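Local coordinates for putative aldehyde dehydrogenase (Burkholderia cenocepacia, PDB 4YWE), which probably oxidises aldehydes with NAD or NADP as acceptor and binds calcium, at residues A[200-204]-A[205-209]. Residues are numbered along the deposited sequence; the frame is centred on the assembly and turned at random.
Sequences AGLPA and GALNI
The carbonyl of Pro-203 has Ala-206 N above one face and a water on the other side; the bond from Ala-206 N closes a type II beta turn from Pro-203 to Ala-206. Ala-206 N donates to Pro-203 O at 3.2 Å, 36° out of the carbonyl plane. The water donates to the same oxygen and accepts from Leu-207 N (3.0 Å), so two bonds grip the carbonyl. The amide of Asn-208 is held by its polar ends: ND2 gives to Gly-205 O, from above that carbonyl's plane, and to Cys-178 O, while OD1 receives Ala-17 N; alanines of helix 48-63 touch this side chain.

The turn belongs to a beta-alpha-beta crossover, in which helix 188-200, ended by a Schellman motif at Gly-201, leads into strand 207-209, parallel to strand 177-182. This fits the Rossmann-type cofactor domain of the family.

Leu-202 extends with CG anti to its N (chi1 -170°), which brings CD1 to Ala-206 and CD2 to Leu-207. Trp-66 also touches Leu-202, Pro-203 and Ala-206. Leu-202 meets Leu-207 at about a right angle: CD2 rests 3.6 Å from Leu-207 CB, while CG and CD1 each sit 3.8 Å from Ala-206 CB.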
ATOM      1  N   ALA A 200      -1.198  30.070 -12.725  1.00 26.12           N
ATOM      2  CA  ALA A 200      -0.371  29.135 -11.968  1.00 25.85           C
ATOM      3  C   ALA A 200       0.610  28.384 -12.862  1.00 26.90           C
ATOM      4  O   ALA A 200       1.598  27.831 -12.381  1.00 30.73           O
ATOM      5  CB  ALA A 200      -1.250  28.152 -11.214  1.00 25.60           C
ATOM      6  N   GLY A 201       0.333  28.356 -14.161  1.00 23.69           N
ATOM      7  CA  GLY A 201       1.230  27.720 -15.109  1.00 22.24           C
ATOM      8  C   GLY A 201       0.664  26.476 -15.763  1.00 21.43           C
ATOM      9  O   GLY A 201       1.386  25.733 -16.428  1.00 22.54           O
ATOM     10  N   LEU A 202      -0.629  26.242 -15.568  1.00 21.96           N
ATOM     11  CA  LEU A 202      -1.299  25.120 -16.209  1.00 19.76           C
ATOM     12  C   LEU A 202      -1.376  25.370 -17.709  1.00 20.45           C
ATOM     13  O   LEU A 202      -1.925  26.384 -18.141  1.00 20.37           O
ATOM     14  CB  LEU A 202      -2.699  24.919 -15.626  1.00 20.31           C
ATOM     15  CG  LEU A 202      -3.438  23.645 -16.038  1.00 18.99           C
ATOM     16  CD1 LEU A 202      -2.757  22.417 -15.457  1.00 17.96           C
ATOM     17  CD2 LEU A 202      -4.893  23.708 -15.605  1.00 19.61           C
ATOM     18  N   PRO A 203      -0.812  24.449 -18.510  1.00 22.47           N
ATOM     19  CA  PRO A 203      -0.780  24.584 -19.971  1.00 19.69           C
ATOM     20  C   PRO A 203      -2.175  24.704 -20.578  1.00 18.52           C
ATOM     21  O   PRO A 203      -3.131  24.156 -20.029  1.00 18.72           O
ATOM     22  CB  PRO A 203      -0.096  23.292 -20.432  1.00 17.67           C
ATOM     23  CG  PRO A 203       0.677  22.823 -19.246  1.00 28.43           C
ATOM     24  CD  PRO A 203      -0.140  23.220 -18.054  1.00 23.17           C
ATOM     25  N   ALA A 204      -2.279  25.420 -21.692  1.00 19.78           N
ATOM     26  CA  ALA A 204      -3.556  25.611 -22.370  1.00 22.10           C
ATOM     27  C   ALA A 204      -4.123  24.279 -22.851  1.00 21.89           C
ATOM     28  O   ALA A 204      -3.417  23.478 -23.462  1.00 24.29           O
ATOM     29  CB  ALA A 204      -3.396  26.573 -23.540  1.00 19.47           C
ATOM     30  N   GLY A 205      -5.400  24.049 -22.565  1.00 22.34           N
ATOM     31  CA  GLY A 205      -6.061  22.825 -22.976  1.00 20.17           C
ATOM     32  C   GLY A 205      -6.187  21.799 -21.867  1.00 21.32           C
ATOM     33  O   GLY A 205      -7.032  20.908 -21.934  1.00 25.40           O
ATOM     34  N   ALA A 206      -5.341  21.920 -20.848  1.00 20.62           N
ATOM     35  CA  ALA A 206      -5.359  20.988 -19.724  1.00 20.99           C
ATOM     36  C   ALA A 206      -6.650  21.129 -18.928  1.00 20.48           C
ATOM     37  O   ALA A 206      -7.165  20.154 -18.377  1.00 21.08           O
ATOM     38  CB  ALA A 206      -4.153  21.212 -18.826  1.00 24.04           C
ATOM     39  N   LEU A 207      -7.164  22.352 -18.869  1.00 19.65           N
ATOM     40  CA  LEU A 207      -8.444  22.622 -18.232  1.00 18.85           C
ATOM     41  C   LEU A 207      -9.349  23.385 -19.193  1.00 22.12           C
ATOM     42  O   LEU A 207      -8.976  24.442 -19.704  1.00 19.16           O
ATOM     43  CB  LEU A 207      -8.255  23.415 -16.938  1.00 17.85           C
ATOM     44  CG  LEU A 207      -9.533  23.819 -16.202  1.00 17.32           C
ATOM     45  CD1 LEU A 207     -10.347  22.592 -15.816  1.00 16.99           C
ATOM     46  CD2 LEU A 207      -9.203  24.657 -14.974  1.00 16.37           C
ATOM     47  N   ASN A 208     -10.535  22.837 -19.442  1.00 15.08           N
ATOM     48  CA  ASN A 208     -11.495  23.458 -20.345  1.00 18.84           C
ATOM     49  C   ASN A 208     -12.857  23.576 -19.675  1.00 23.36           C
ATOM     50  O   ASN A 208     -13.346  22.619 -19.074  1.00 26.35           O
ATOM     51  CB  ASN A 208     -11.615  22.658 -21.645  1.00 15.66           C
ATOM     52  CG  ASN A 208     -10.282  22.467 -22.337  1.00 21.11           C
ATOM     53  OD1 ASN A 208      -9.826  23.333 -23.084  1.00 21.08           O
ATOM     54  ND2 ASN A 208      -9.646  21.326 -22.093  1.00 15.40           N
ATOM     55  N   ILE A 209     -13.465  24.752 -19.780  1.00 15.93           N
ATOM     56  CA  ILE A 209     -14.763  24.994 -19.167  1.00 19.04           C
ATOM     57  C   ILE A 209     -15.798  25.319 -20.235  1.00 21.76           C
ATOM     58  O   ILE A 209     -15.611  26.241 -21.030  1.00 23.14           O
ATOM     59  CB  ILE A 209     -14.693  26.128 -18.128  1.00 20.20           C
ATOM     60  CG1 ILE A 209     -13.428  26.013 -17.274  1.00 24.92           C
ATOM     61  CG2 ILE A 209     -15.942  26.126 -17.260  1.00 18.88           C
ATOM     62  CD1 ILE A 209     -13.402  24.803 -16.371  1.00 26.80           C
TER
HETATM   63  O   HOH W   1      -6.207  25.097 -19.723  1.00 27.73           O